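Local coordinates for serpin-12 (Manduca sexta, PDB 6CJ7), which probably inhibits serine proteases as a member of the serpin family and controls the prophenoloxidase activation system in larval hemolymph, at residues V223-E228 and L234-P239; E271-S276 and K357-I362; S202-R207 and L324-R329; L252-V257 and S369-M374. One frame throughout, in Å; residues are numbered along the deposited sequence.

Contact 1 of 4, residues V223-E228 and L234-P239; sequences VVLPFE and LIVVLP
The beta hairpin of strands 220-226 and 232-239, part of sheet B of the serpin fold, brings Val223, Val224 and Leu225 opposite Val236, Ile235 and Leu234. Val223-Val236 and Leu225-Leu234 are antiparallel hydrogen-bonded pairs with a non-hydrogen-bonded pair between them, and the strand segments meet at 158°. Val236 N gives a nearly straight bond to Val223 O (3.0 Å), while Leu225 N reaches Leu234 O at 2.8 Å.

Two residues of each strand share one face. Val223 and Val236 stand side by side there, CG1 of Val223 lying 4.0 Å from CB of Val236. CG2 of Val236 turns to the next pair and meets CD1 of Leu225 at 4.1 Å; Phe353 and Phe359 close over Val236. On the other face, Val224 CG2 faces Ile235 CG1 at a looser 4.4 Å.

Past the last bridge the chain leaves the sheet, but the Phe227 side chain comes back to it. With CG beside the backbone N (chi1 -72°), its ring reaches Leu234 while stacking on Trp177 and meeting Phe173 edge-to-face. Phe227 CE1 ends 3.8 Å from Leu234 CB and 3.6 Å from Leu234 N.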
loop_
_atom_site.group_PDB
_atom_site.type_symbol
_atom_site.label_atom_id
_atom_site.label_comp_id
_atom_site.label_asym_id
_atom_site.label_seq_id
_atom_site.Cartn_x
_atom_site.Cartn_y
_atom_site.Cartn_z
ATOM N N VAL A 223 -11.920 -15.578 -1.072
ATOM C CA VAL A 223 -13.192 -14.961 -0.692
ATOM C C VAL A 223 -13.059 -13.445 -0.827
ATOM O O VAL A 223 -11.993 -12.879 -0.560
ATOM C CB VAL A 223 -13.641 -15.382 0.732
ATOM C CG1 VAL A 223 -12.784 -14.757 1.816
ATOM C CG2 VAL A 223 -15.120 -15.050 0.945
ATOM N N VAL A 224 -14.131 -12.797 -1.286
ATOM C CA VAL A 224 -14.191 -11.349 -1.470
ATOM C C VAL A 224 -15.145 -10.787 -0.426
ATOM O O VAL A 224 -16.346 -11.098 -0.443
ATOM C CB VAL A 224 -14.668 -10.977 -2.882
ATOM C CG1 VAL A 224 -14.765 -9.464 -3.027
ATOM C CG2 VAL A 224 -13.753 -11.583 -3.948
ATOM N N LEU A 225 -14.620 -9.963 0.481
ATOM C CA LEU A 225 -15.421 -9.423 1.578
ATOM C C LEU A 225 -15.696 -7.943 1.336
ATOM O O LEU A 225 -14.757 -7.134 1.393
ATOM C CB LEU A 225 -14.692 -9.625 2.905
ATOM C CG LEU A 225 -14.168 -11.046 3.125
ATOM C CD1 LEU A 225 -13.275 -11.134 4.358
ATOM C CD2 LEU A 225 -15.349 -12.012 3.215
ATOM N N PRO A 226 -16.931 -7.529 1.056
ATOM C CA PRO A 226 -17.171 -6.123 0.695
ATOM C C PRO A 226 -17.255 -5.199 1.903
ATOM O O PRO A 226 -17.763 -5.557 2.971
ATOM C CB PRO A 226 -18.518 -6.168 -0.044
ATOM C CG PRO A 226 -18.838 -7.623 -0.231
ATOM C CD PRO A 226 -18.129 -8.360 0.857
ATOM N N PHE A 227 -16.743 -3.985 1.714
ATOM C CA PHE A 227 -16.925 -2.924 2.689
ATOM C C PHE A 227 -18.160 -2.101 2.312
ATOM O O PHE A 227 -18.820 -2.367 1.306
ATOM C CB PHE A 227 -15.654 -2.076 2.788
ATOM C CG PHE A 227 -14.507 -2.783 3.468
ATOM C CD1 PHE A 227 -13.502 -3.396 2.720
ATOM C CD2 PHE A 227 -14.417 -2.821 4.864
ATOM C CE1 PHE A 227 -12.424 -4.033 3.363
ATOM C CE2 PHE A 227 -13.351 -3.466 5.507
ATOM C CZ PHE A 227 -12.358 -4.066 4.752
ATOM N N GLU A 228 -18.473 -1.099 3.137
ATOM C CA GLU A 228 -19.724 -0.348 3.015
ATOM C C GLU A 228 -19.879 0.258 1.623
ATOM O O GLU A 228 -18.930 0.811 1.062
ATOM C CB GLU A 228 -19.770 0.764 4.077
ATOM C CG GLU A 228 -21.176 1.146 4.500
ATOM C CD GLU A 228 -21.255 2.356 5.429
ATOM O OE1 GLU A 228 -20.279 3.122 5.536
ATOM O OE2 GLU A 228 -22.321 2.544 6.055
ATOM N N LEU A 234 -12.024 -6.517 0.754
ATOM C CA LEU A 234 -10.873 -7.275 1.223
ATOM C C LEU A 234 -10.905 -8.619 0.510
ATOM O O LEU A 234 -11.852 -9.402 0.678
ATOM C CB LEU A 234 -10.853 -7.458 2.742
ATOM C CG LEU A 234 -9.477 -7.913 3.261
ATOM C CD1 LEU A 234 -8.467 -6.763 3.205
ATOM C CD2 LEU A 234 -9.616 -8.484 4.673
ATOM N N ILE A 235 -9.894 -8.863 -0.316
ATOM C CA ILE A 235 -9.770 -10.107 -1.054
ATOM C C ILE A 235 -8.769 -10.957 -0.291
ATOM O O ILE A 235 -7.616 -10.554 -0.100
ATOM C CB ILE A 235 -9.331 -9.850 -2.502
ATOM C CG1 ILE A 235 -10.364 -8.951 -3.193
ATOM C CG2 ILE A 235 -9.171 -11.177 -3.258
ATOM C CD1 ILE A 235 -9.923 -8.437 -4.551
ATOM N N VAL A 236 -9.220 -12.099 0.211
ATOM C CA VAL A 236 -8.399 -12.962 1.052
ATOM C C VAL A 236 -8.122 -14.239 0.280
ATOM O O VAL A 236 -9.047 -14.871 -0.250
ATOM C CB VAL A 236 -9.083 -13.259 2.396
ATOM C CG1 VAL A 236 -8.169 -14.109 3.280
ATOM C CG2 VAL A 236 -9.471 -11.960 3.086
ATOM N N VAL A 237 -6.845 -14.610 0.200
ATOM C CA VAL A 237 -6.409 -15.714 -0.638
ATOM C C VAL A 237 -5.619 -16.662 0.248
ATOM O O VAL A 237 -4.635 -16.256 0.882
ATOM C CB VAL A 237 -5.566 -15.221 -1.828
ATOM C CG1 VAL A 237 -5.372 -16.341 -2.823
ATOM C CG2 VAL A 237 -6.240 -14.024 -2.500
ATOM N N LEU A 238 -6.058 -17.916 0.302
ATOM C CA LEU A 238 -5.567 -18.880 1.269
ATOM C C LEU A 238 -4.969 -20.072 0.527
ATOM O O LEU A 238 -5.696 -20.760 -0.205
ATOM C CB LEU A 238 -6.712 -19.324 2.171
ATOM C CG LEU A 238 -6.471 -20.297 3.312
ATOM C CD1 LEU A 238 -5.557 -19.710 4.357
ATOM C CD2 LEU A 238 -7.815 -20.684 3.936
ATOM N N PRO A 239 -3.674 -20.367 0.679
ATOM C CA PRO A 239 -3.091 -21.501 -0.036
ATOM C C PRO A 239 -3.723 -22.800 0.418
ATOM O O PRO A 239 -4.085 -22.977 1.580
ATOM C CB PRO A 239 -1.605 -21.442 0.349
ATOM C CG PRO A 239 -1.392 -20.132 0.966
ATOM C CD PRO A 239 -2.702 -19.675 1.547
#

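Contact 2 of 4, residues E271-S276 and K357-I362; sequences ELPKFS and KPFLAI
Phe359 reaches from strand 359-365 of sheet B of the serpin fold to Pro273 and Phe275, which flank the kink where strand 265-282 passes from sheet C into sheet A. The backbones stay well apart, and the contact is made by side chains alone.

From CB, which is directed at the other segment, the side chain places CG between the backbone N and the carbonyl carbon (chi1 63°), and the ring points toward segment 271-276. On one flank CD1 passes the carbonyl of its own segment: Lys357 O lies in the ring plane, at the edge, 3.3 Å from Phe359 CD1. One atom further out, CE1 reaches the proline. Pro273 approaches from the opposite direction and sets CG 4.0 Å from Phe359 CE1, with CD only slightly farther. On the other flank, CD2 and CE2 lie on the side of the ring turned away from Lys357 O.

At the tip, CZ meets the second aromatic. Phe275 CE2 lies near the plane of the Phe359 ring, 4.2 Å from CZ, so Phe275 meets Phe359 at the edge of the Phe359 ring. Ile377 of the adjoining strand 370-377 packs against both of them, while Val236 and Leu238 cover Phe359 from the hairpin. All four touching residues are buried. Beside the two phenylalanines the methyl of Ala361, two residues on from Phe359 in the same strand, meets the second ring, Ala361 CB lying 4.3 Å from Phe275 CZ.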
loop_
_atom_site.group_PDB
_atom_site.type_symbol
_atom_site.label_atom_id
_atom_site.label_comp_id
_atom_site.label_asym_id
_atom_site.label_seq_id
_atom_site.Cartn_x
_atom_site.Cartn_y
_atom_site.Cartn_z
ATOM N N GLU A 271 -13.939 -18.172 8.806
ATOM C CA GLU A 271 -13.240 -17.849 10.044
ATOM C C GLU A 271 -12.025 -17.025 9.660
ATOM O O GLU A 271 -11.123 -17.533 8.985
ATOM C CB GLU A 271 -12.820 -19.103 10.806
ATOM C CG GLU A 271 -14.031 -19.946 11.203
ATOM C CD GLU A 271 -13.680 -21.195 11.997
ATOM O OE1 GLU A 271 -12.526 -21.347 12.439
ATOM O OE2 GLU A 271 -14.574 -22.044 12.173
ATOM N N LEU A 272 -12.012 -15.760 10.083
ATOM C CA LEU A 272 -10.990 -14.794 9.661
ATOM C C LEU A 272 -10.346 -14.142 10.882
ATOM O O LEU A 272 -11.038 -13.466 11.639
ATOM C CB LEU A 272 -11.611 -13.733 8.735
ATOM C CG LEU A 272 -10.632 -12.721 8.149
ATOM C CD1 LEU A 272 -9.738 -13.385 7.117
ATOM C CD2 LEU A 272 -11.379 -11.534 7.528
ATOM N N PRO A 273 -9.028 -14.285 11.107
ATOM C CA PRO A 273 -8.411 -13.624 12.261
ATOM C C PRO A 273 -8.495 -12.111 12.140
ATOM O O PRO A 273 -8.245 -11.528 11.081
ATOM C CB PRO A 273 -6.957 -14.112 12.210
ATOM C CG PRO A 273 -6.842 -15.052 11.101
ATOM C CD PRO A 273 -8.048 -14.984 10.236
ATOM N N LYS A 274 -8.859 -11.477 13.256
ATOM C CA LYS A 274 -8.650 -10.044 13.402
ATOM C C LYS A 274 -7.167 -9.734 13.333
ATOM O O LYS A 274 -6.348 -10.457 13.912
ATOM C CB LYS A 274 -9.169 -9.539 14.762
ATOM C CG LYS A 274 -10.650 -9.493 14.925
ATOM C CD LYS A 274 -11.047 -8.285 15.762
ATOM C CE LYS A 274 -10.993 -8.566 17.246
ATOM N NZ LYS A 274 -11.591 -7.436 18.013
ATOM N N PHE A 275 -6.814 -8.638 12.658
ATOM C CA PHE A 275 -5.423 -8.206 12.677
ATOM C C PHE A 275 -5.340 -6.704 12.460
ATOM O O PHE A 275 -6.259 -6.073 11.932
ATOM C CB PHE A 275 -4.578 -8.959 11.636
ATOM C CG PHE A 275 -4.970 -8.704 10.213
ATOM C CD1 PHE A 275 -4.478 -7.603 9.515
ATOM C CD2 PHE A 275 -5.809 -9.582 9.549
ATOM C CE1 PHE A 275 -4.844 -7.374 8.194
ATOM C CE2 PHE A 275 -6.164 -9.372 8.235
ATOM C CZ PHE A 275 -5.694 -8.264 7.547
ATOM N N SER A 276 -4.222 -6.145 12.894
ATOM C CA SER A 276 -3.839 -4.783 12.545
ATOM C C SER A 276 -2.354 -4.815 12.231
ATOM O O SER A 276 -1.558 -5.223 13.082
ATOM C CB SER A 276 -4.144 -3.815 13.697
ATOM O OG SER A 276 -3.825 -2.482 13.339
ATOM N N LYS A 357 -3.871 -20.235 9.068
ATOM C CA LYS A 357 -2.513 -20.445 8.597
ATOM C C LYS A 357 -2.193 -19.249 7.717
ATOM O O LYS A 357 -3.092 -18.468 7.380
ATOM C CB LYS A 357 -2.386 -21.762 7.824
ATOM C CG LYS A 357 -3.217 -21.833 6.565
ATOM C CD LYS A 357 -3.047 -23.188 5.896
ATOM C CE LYS A 357 -3.943 -23.319 4.680
ATOM N NZ LYS A 357 -3.550 -24.479 3.831
ATOM N N PRO A 358 -0.923 -19.053 7.353
ATOM C CA PRO A 358 -0.563 -17.845 6.597
ATOM C C PRO A 358 -1.378 -17.650 5.316
ATOM O O PRO A 358 -1.683 -18.602 4.589
ATOM C CB PRO A 358 0.926 -18.066 6.290
ATOM C CG PRO A 358 1.399 -18.803 7.444
ATOM C CD PRO A 358 0.278 -19.774 7.820
ATOM N N PHE A 359 -1.712 -16.391 5.041
ATOM C CA PHE A 359 -2.608 -16.051 3.944
ATOM C C PHE A 359 -2.263 -14.670 3.416
ATOM O O PHE A 359 -1.492 -13.926 4.026
ATOM C CB PHE A 359 -4.088 -16.113 4.374
ATOM C CG PHE A 359 -4.451 -15.128 5.460
ATOM C CD1 PHE A 359 -4.341 -15.489 6.798
ATOM C CD2 PHE A 359 -4.954 -13.880 5.147
ATOM C CE1 PHE A 359 -4.690 -14.599 7.804
ATOM C CE2 PHE A 359 -5.298 -12.978 6.140
ATOM C CZ PHE A 359 -5.170 -13.337 7.472
ATOM N N LEU A 360 -2.837 -14.341 2.260
ATOM C CA LEU A 360 -2.668 -13.044 1.619
ATOM C C LEU A 360 -3.961 -12.254 1.742
ATOM O O LEU A 360 -5.050 -12.804 1.553
ATOM C CB LEU A 360 -2.350 -13.195 0.136
ATOM C CG LEU A 360 -1.063 -13.868 -0.293
ATOM C CD1 LEU A 360 -0.963 -13.722 -1.806
ATOM C CD2 LEU A 360 0.138 -13.213 0.404
ATOM N N ALA A 361 -3.849 -10.965 2.044
ATOM C CA ALA A 361 -5.009 -10.087 2.045
ATOM C C ALA A 361 -4.724 -8.897 1.146
ATOM O O ALA A 361 -3.653 -8.295 1.223
ATOM C CB ALA A 361 -5.355 -9.617 3.465
ATOM N N ILE A 362 -5.693 -8.546 0.303
ATOM C CA ILE A 362 -5.540 -7.452 -0.647
ATOM C C ILE A 362 -6.722 -6.524 -0.451
ATOM O O ILE A 362 -7.872 -6.967 -0.506
ATOM C CB ILE A 362 -5.480 -7.958 -2.097
ATOM C CG1 ILE A 362 -4.254 -8.855 -2.283
ATOM C CG2 ILE A 362 -5.430 -6.779 -3.084
ATOM C CD1 ILE A 362 -4.159 -9.498 -3.643
#

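Contact 3 of 4, residues S202-R207 and L324-R329; sequences SFMQTR and LTIDER
Where strand 317-326 gives way to the reactive-centre loop, the thioether of Met204 packs against the chain at Asp327 and Glu328. Its SD lies over the flat face of the peptide joining these two residues, 3.3 Å from Asp327 C and 3.5 Å from Glu328 N, a close fit. An extended chi2 (-174°) carries SD out to this peptide, and the bend at chi3 (-67°) then turns CE toward the sheet, where it meets Ile326 CD1 at 3.9 Å. Glu328 lays its aliphatic part against the same methionine, Glu328 CG being 3.8 Å from Met204 SD.

This is the breach region of the serpin fold, at the end of sheet A where the reactive-centre loop begins. The carboxylate of Glu328 is held by a salt bridge to Lys274 and a hydrogen bond to Thr186. An alanine at Met204 lacks the sulfur that covers the Asp327-Glu328 peptide and is likely to open a gap beside Ile326 CD1.

Asp327 turns its own side chain away from Met204 to form an Asx turn. Its OD1, paired also with Lys174, accepts from Arg329 N at 3.1 Å, the donor standing 43° out of the carboxylate plane.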
loop_
_atom_site.group_PDB
_atom_site.type_symbol
_atom_site.label_atom_id
_atom_site.label_comp_id
_atom_site.label_asym_id
_atom_site.label_seq_id
_atom_site.Cartn_x
_atom_site.Cartn_y
_atom_site.Cartn_z
ATOM N N SER A 202 -7.712 -14.301 17.552
ATOM C CA SER A 202 -9.145 -14.010 17.609
ATOM C C SER A 202 -9.750 -14.135 16.216
ATOM O O SER A 202 -9.543 -13.273 15.356
ATOM C CB SER A 202 -9.384 -12.613 18.176
ATOM O OG SER A 202 -9.027 -12.562 19.544
ATOM N N PHE A 203 -10.522 -15.188 15.997
ATOM C CA PHE A 203 -11.131 -15.450 14.703
ATOM C C PHE A 203 -12.558 -14.917 14.688
ATOM O O PHE A 203 -13.419 -15.386 15.444
ATOM C CB PHE A 203 -11.108 -16.942 14.387
ATOM C CG PHE A 203 -9.736 -17.466 14.080
ATOM C CD1 PHE A 203 -8.899 -17.905 15.095
ATOM C CD2 PHE A 203 -9.283 -17.516 12.776
ATOM C CE1 PHE A 203 -7.638 -18.397 14.817
ATOM C CE2 PHE A 203 -8.034 -18.006 12.488
ATOM C CZ PHE A 203 -7.203 -18.450 13.516
ATOM N N MET A 204 -12.799 -13.933 13.835
ATOM C CA MET A 204 -14.156 -13.513 13.526
ATOM C C MET A 204 -14.827 -14.589 12.686
ATOM O O MET A 204 -14.185 -15.247 11.866
ATOM C CB MET A 204 -14.112 -12.196 12.759
ATOM C CG MET A 204 -13.280 -11.178 13.465
ATOM S SD MET A 204 -13.373 -9.576 12.626
ATOM C CE MET A 204 -12.522 -10.001 11.086
ATOM N N GLN A 205 -16.131 -14.776 12.887
ATOM C CA GLN A 205 -16.822 -15.873 12.225
ATOM C C GLN A 205 -18.166 -15.407 11.686
ATOM O O GLN A 205 -18.880 -14.648 12.348
ATOM C CB GLN A 205 -17.052 -17.058 13.176
ATOM C CG GLN A 205 -15.802 -17.646 13.769
ATOM C CD GLN A 205 -16.127 -18.716 14.782
ATOM O OE1 GLN A 205 -15.253 -19.195 15.503
ATOM N NE2 GLN A 205 -17.395 -19.093 14.844
ATOM N N THR A 206 -18.504 -15.873 10.487
ATOM C CA THR A 206 -19.834 -15.671 9.920
ATOM C C THR A 206 -20.056 -16.716 8.839
ATOM O O THR A 206 -19.117 -17.372 8.377
ATOM C CB THR A 206 -20.023 -14.261 9.339
ATOM O OG1 THR A 206 -21.419 -14.030 9.108
ATOM C CG2 THR A 206 -19.279 -14.114 8.015
ATOM N N ARG A 207 -21.322 -16.873 8.447
ATOM C CA ARG A 207 -21.685 -17.717 7.318
ATOM C C ARG A 207 -22.677 -16.940 6.467
ATOM O O ARG A 207 -23.808 -16.693 6.896
ATOM C CB ARG A 207 -22.272 -19.053 7.768
ATOM C CG ARG A 207 -22.661 -19.930 6.598
ATOM C CD ARG A 207 -23.126 -21.287 7.052
ATOM N NE ARG A 207 -23.777 -22.014 5.969
ATOM C CZ ARG A 207 -24.286 -23.234 6.094
ATOM N NH1 ARG A 207 -24.206 -23.867 7.255
ATOM N NH2 ARG A 207 -24.866 -23.823 5.058
ATOM N N LEU A 324 -3.120 -1.196 8.070
ATOM C CA LEU A 324 -4.418 -1.786 7.750
ATOM C C LEU A 324 -4.938 -2.481 8.996
ATOM O O LEU A 324 -4.231 -3.302 9.591
ATOM C CB LEU A 324 -4.309 -2.799 6.610
ATOM C CG LEU A 324 -5.560 -3.624 6.339
ATOM C CD1 LEU A 324 -6.647 -2.712 5.767
ATOM C CD2 LEU A 324 -5.236 -4.766 5.379
ATOM N N THR A 325 -6.168 -2.162 9.386
ATOM C CA THR A 325 -6.793 -2.743 10.570
ATOM C C THR A 325 -8.133 -3.321 10.162
ATOM O O THR A 325 -8.901 -2.659 9.461
ATOM C CB THR A 325 -7.008 -1.694 11.675
ATOM O OG1 THR A 325 -5.750 -1.104 12.029
ATOM C CG2 THR A 325 -7.626 -2.324 12.909
ATOM N N ILE A 326 -8.438 -4.537 10.629
ATOM C CA ILE A 326 -9.783 -5.071 10.452
ATOM C C ILE A 326 -10.341 -5.500 11.803
ATOM O O ILE A 326 -9.598 -5.906 12.703
ATOM C CB ILE A 326 -9.841 -6.246 9.441
ATOM C CG1 ILE A 326 -9.149 -7.498 9.956
ATOM C CG2 ILE A 326 -9.267 -5.833 8.076
ATOM C CD1 ILE A 326 -9.491 -8.697 9.102
ATOM N N ASP A 327 -11.660 -5.396 11.942
ATOM C CA ASP A 327 -12.355 -5.929 13.117
ATOM C C ASP A 327 -13.783 -6.268 12.702
ATOM O O ASP A 327 -14.087 -6.352 11.509
ATOM C CB ASP A 327 -12.258 -4.962 14.317
ATOM C CG ASP A 327 -12.967 -3.631 14.103
ATOM O OD1 ASP A 327 -13.845 -3.510 13.223
ATOM O OD2 ASP A 327 -12.642 -2.686 14.856
ATOM N N GLU A 328 -14.667 -6.466 13.685
ATOM C CA GLU A 328 -15.993 -7.011 13.400
ATOM C C GLU A 328 -16.970 -6.004 12.805
ATOM O O GLU A 328 -18.022 -6.413 12.306
ATOM C CB GLU A 328 -16.635 -7.573 14.670
ATOM C CG GLU A 328 -15.962 -8.798 15.289
ATOM C CD GLU A 328 -14.881 -8.443 16.308
ATOM O OE1 GLU A 328 -14.532 -9.343 17.104
ATOM O OE2 GLU A 328 -14.354 -7.319 16.322
ATOM N N ARG A 329 -16.687 -4.710 12.892
ATOM C CA ARG A 329 -17.753 -3.723 12.757
ATOM C C ARG A 329 -18.281 -3.636 11.326
ATOM O O ARG A 329 -17.515 -3.652 10.357
ATOM C CB ARG A 329 -17.265 -2.351 13.237
ATOM C CG ARG A 329 -18.413 -1.450 13.635
ATOM C CD ARG A 329 -17.973 -0.122 14.226
ATOM N NE ARG A 329 -19.134 0.738 14.462
ATOM C CZ ARG A 329 -19.377 1.863 13.799
ATOM N NH1 ARG A 329 -18.527 2.282 12.870
ATOM N NH2 ARG A 329 -20.462 2.575 14.076
#

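Contact 4 of 4, residues L252-V257 and S369-M374; sequences LSMEDV and SIPLFM
Met254 opens helix 254-260 opposite Pro371, their CA atoms 7.9 Å apart, and just beyond the proline the second chain turns a corner at Leu372, where Leu372 and Phe373 form a classic beta bulge facing Leu363. The helix start is fixed by a capping box: Asp256 N donates to Ser253 OG at 3.0 Å, and Ser253 N returns a bond to Asp256 OD2. This sets Met254 as the first helical residue, with CB directed at strand 370-377.

Its side chain is doubly bent. CG stands beside the backbone N, and chi2 of -53° brings SD against the CB-CG side of the Pro371 ring, 3.9 Å from Pro371 CG and 4.1 Å from Pro371 CB. The terminal methyl then swings on past the ring to Met374. That residue extends through chi2 and bends only at chi3, so the two methionines approach tip to tip, with Met254 CE 3.9 Å from Met374 CE. Val22 of helix 19-31 touches Met254, Pro371 and Met374 alike and so backs the cluster.

A serine in place of Met254 lacks both SD and CE, and would probably open a gap between helix and strand beside Pro371 and Met374 CE. Thioethers, methyls and a proline ring offer neither charge nor directed bonds, so this contact rests on fit and the exclusion of water, while the polar side chains of Ser253 and Asp256 are engaged in the capping box.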
loop_
_atom_site.group_PDB
_atom_site.type_symbol
_atom_site.label_atom_id
_atom_site.label_comp_id
_atom_site.label_asym_id
_atom_site.label_seq_id
_atom_site.Cartn_x
_atom_site.Cartn_y
_atom_site.Cartn_z
ATOM N N LEU A 252 0.572 -15.066 -8.332
ATOM C CA LEU A 252 -0.724 -14.398 -8.398
ATOM C C LEU A 252 -0.604 -13.057 -9.112
ATOM O O LEU A 252 0.069 -12.147 -8.620
ATOM C CB LEU A 252 -1.276 -14.205 -6.987
ATOM C CG LEU A 252 -2.666 -13.585 -6.872
ATOM C CD1 LEU A 252 -3.716 -14.538 -7.418
ATOM C CD2 LEU A 252 -2.966 -13.216 -5.423
ATOM N N SER A 253 -1.276 -12.923 -10.254
ATOM C CA SER A 253 -1.303 -11.655 -10.967
ATOM C C SER A 253 -2.486 -10.809 -10.507
ATOM O O SER A 253 -3.481 -11.316 -9.986
ATOM C CB SER A 253 -1.378 -11.878 -12.478
ATOM O OG SER A 253 -2.674 -12.284 -12.873
ATOM N N MET A 254 -2.363 -9.492 -10.697
ATOM C CA MET A 254 -3.480 -8.614 -10.370
ATOM C C MET A 254 -4.615 -8.738 -11.379
ATOM O O MET A 254 -5.754 -8.387 -11.056
ATOM C CB MET A 254 -3.014 -7.158 -10.268
ATOM C CG MET A 254 -2.150 -6.861 -9.048
ATOM S SD MET A 254 -2.897 -7.361 -7.472
ATOM C CE MET A 254 -1.903 -8.794 -7.058
ATOM N N GLU A 255 -4.333 -9.241 -12.584
ATOM C CA GLU A 255 -5.410 -9.596 -13.498
ATOM C C GLU A 255 -6.220 -10.759 -12.941
ATOM O O GLU A 255 -7.451 -10.774 -13.054
ATOM C CB GLU A 255 -4.840 -9.935 -14.876
ATOM C CG GLU A 255 -4.240 -8.733 -15.621
ATOM C CD GLU A 255 -2.940 -8.220 -15.005
ATOM O OE1 GLU A 255 -2.175 -9.030 -14.435
ATOM O OE2 GLU A 255 -2.688 -6.999 -15.086
ATOM N N ASP A 256 -5.542 -11.739 -12.330
ATOM C CA ASP A 256 -6.244 -12.798 -11.608
ATOM C C ASP A 256 -7.105 -12.214 -10.497
ATOM O O ASP A 256 -8.282 -12.570 -10.350
ATOM C CB ASP A 256 -5.247 -13.796 -11.012
ATOM C CG ASP A 256 -4.548 -14.635 -12.057
ATOM O OD1 ASP A 256 -5.204 -15.040 -13.041
ATOM O OD2 ASP A 256 -3.339 -14.902 -11.880
ATOM N N VAL A 257 -6.525 -11.321 -9.695
ATOM C CA VAL A 257 -7.255 -10.734 -8.574
ATOM C C VAL A 257 -8.482 -9.979 -9.072
ATOM O O VAL A 257 -9.580 -10.125 -8.520
ATOM C CB VAL A 257 -6.320 -9.833 -7.742
ATOM C CG1 VAL A 257 -7.101 -9.141 -6.630
ATOM C CG2 VAL A 257 -5.198 -10.667 -7.135
ATOM N N SER A 369 -10.314 -0.377 -9.605
ATOM C CA SER A 369 -9.750 -1.688 -9.928
ATOM C C SER A 369 -8.241 -1.721 -9.716
ATOM O O SER A 369 -7.480 -2.122 -10.600
ATOM C CB SER A 369 -10.093 -2.104 -11.358
ATOM O OG SER A 369 -11.495 -2.225 -11.520
ATOM N N ILE A 370 -7.817 -1.316 -8.521
ATOM C CA ILE A 370 -6.396 -1.338 -8.153
ATOM C C ILE A 370 -6.249 -1.858 -6.732
ATOM O O ILE A 370 -7.148 -1.727 -5.891
ATOM C CB ILE A 370 -5.746 0.057 -8.258
ATOM C CG1 ILE A 370 -6.489 1.081 -7.404
ATOM C CG2 ILE A 370 -5.651 0.525 -9.703
ATOM C CD1 ILE A 370 -5.652 2.321 -7.131
ATOM N N PRO A 371 -5.103 -2.482 -6.442
ATOM C CA PRO A 371 -4.796 -2.913 -5.069
ATOM C C PRO A 371 -4.219 -1.764 -4.255
ATOM O O PRO A 371 -3.092 -1.311 -4.492
ATOM C CB PRO A 371 -3.773 -4.037 -5.282
ATOM C CG PRO A 371 -3.058 -3.624 -6.550
ATOM C CD PRO A 371 -4.122 -2.988 -7.418
ATOM N N LEU A 372 -4.994 -1.290 -3.288
ATOM C CA LEU A 372 -4.558 -0.222 -2.400
ATOM C C LEU A 372 -3.636 -0.725 -1.304
ATOM O O LEU A 372 -2.851 0.060 -0.777
ATOM C CB LEU A 372 -5.757 0.458 -1.740
ATOM C CG LEU A 372 -6.706 1.168 -2.708
ATOM C CD1 LEU A 372 -7.895 1.741 -1.945
ATOM C CD2 LEU A 372 -5.960 2.276 -3.428
ATOM N N PHE A 373 -3.753 -1.993 -0.922
ATOM C CA PHE A 373 -2.953 -2.563 0.152
ATOM C C PHE A 373 -2.721 -4.027 -0.187
ATOM O O PHE A 373 -3.638 -4.711 -0.665
ATOM C CB PHE A 373 -3.704 -2.424 1.495
ATOM C CG PHE A 373 -2.851 -2.241 2.697
ATOM C CD1 PHE A 373 -2.302 -3.338 3.343
ATOM C CD2 PHE A 373 -2.691 -0.991 3.263
ATOM C CE1 PHE A 373 -1.537 -3.174 4.495
ATOM C CE2 PHE A 373 -1.946 -0.816 4.397
ATOM C CZ PHE A 373 -1.360 -1.911 5.022
ATOM N N MET A 374 -1.497 -4.500 0.046
ATOM C CA MET A 374 -1.185 -5.925 -0.034
ATOM C C MET A 374 -0.555 -6.345 1.283
ATOM O O MET A 374 0.307 -5.639 1.815
ATOM C CB MET A 374 -0.251 -6.253 -1.205
ATOM C CG MET A 374 -0.878 -5.993 -2.559
ATOM S SD MET A 374 0.227 -6.434 -3.903
ATOM C CE MET A 374 0.191 -8.228 -3.811
#

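How the contacts relate
Contact 1 is the one among the four whose segments are joined by backbone hydrogen bonds; the others meet through side chains. Its strand 232-239 is also bonded to strand 359-365 of contact 2, through Ile235 N to Ile362 O and Val237 N to Leu360 O, so both share sheet B. Contact 4 packs a helix on that sheet: Val257 touches Ile235 and Ile362. All three are buried and their side-chain contacts are apolar. Contact 3 lies farthest out, its centre about 20 Å from that of the chain, yet is mostly buried; Asp327 alone of its touching residues is partly exposed, and Lys174 and Lys274 pair with its acids from outside. Ser276 OG-Thr325 OG1 and Lys274 N-Ser202 O bonds join it to contact 2.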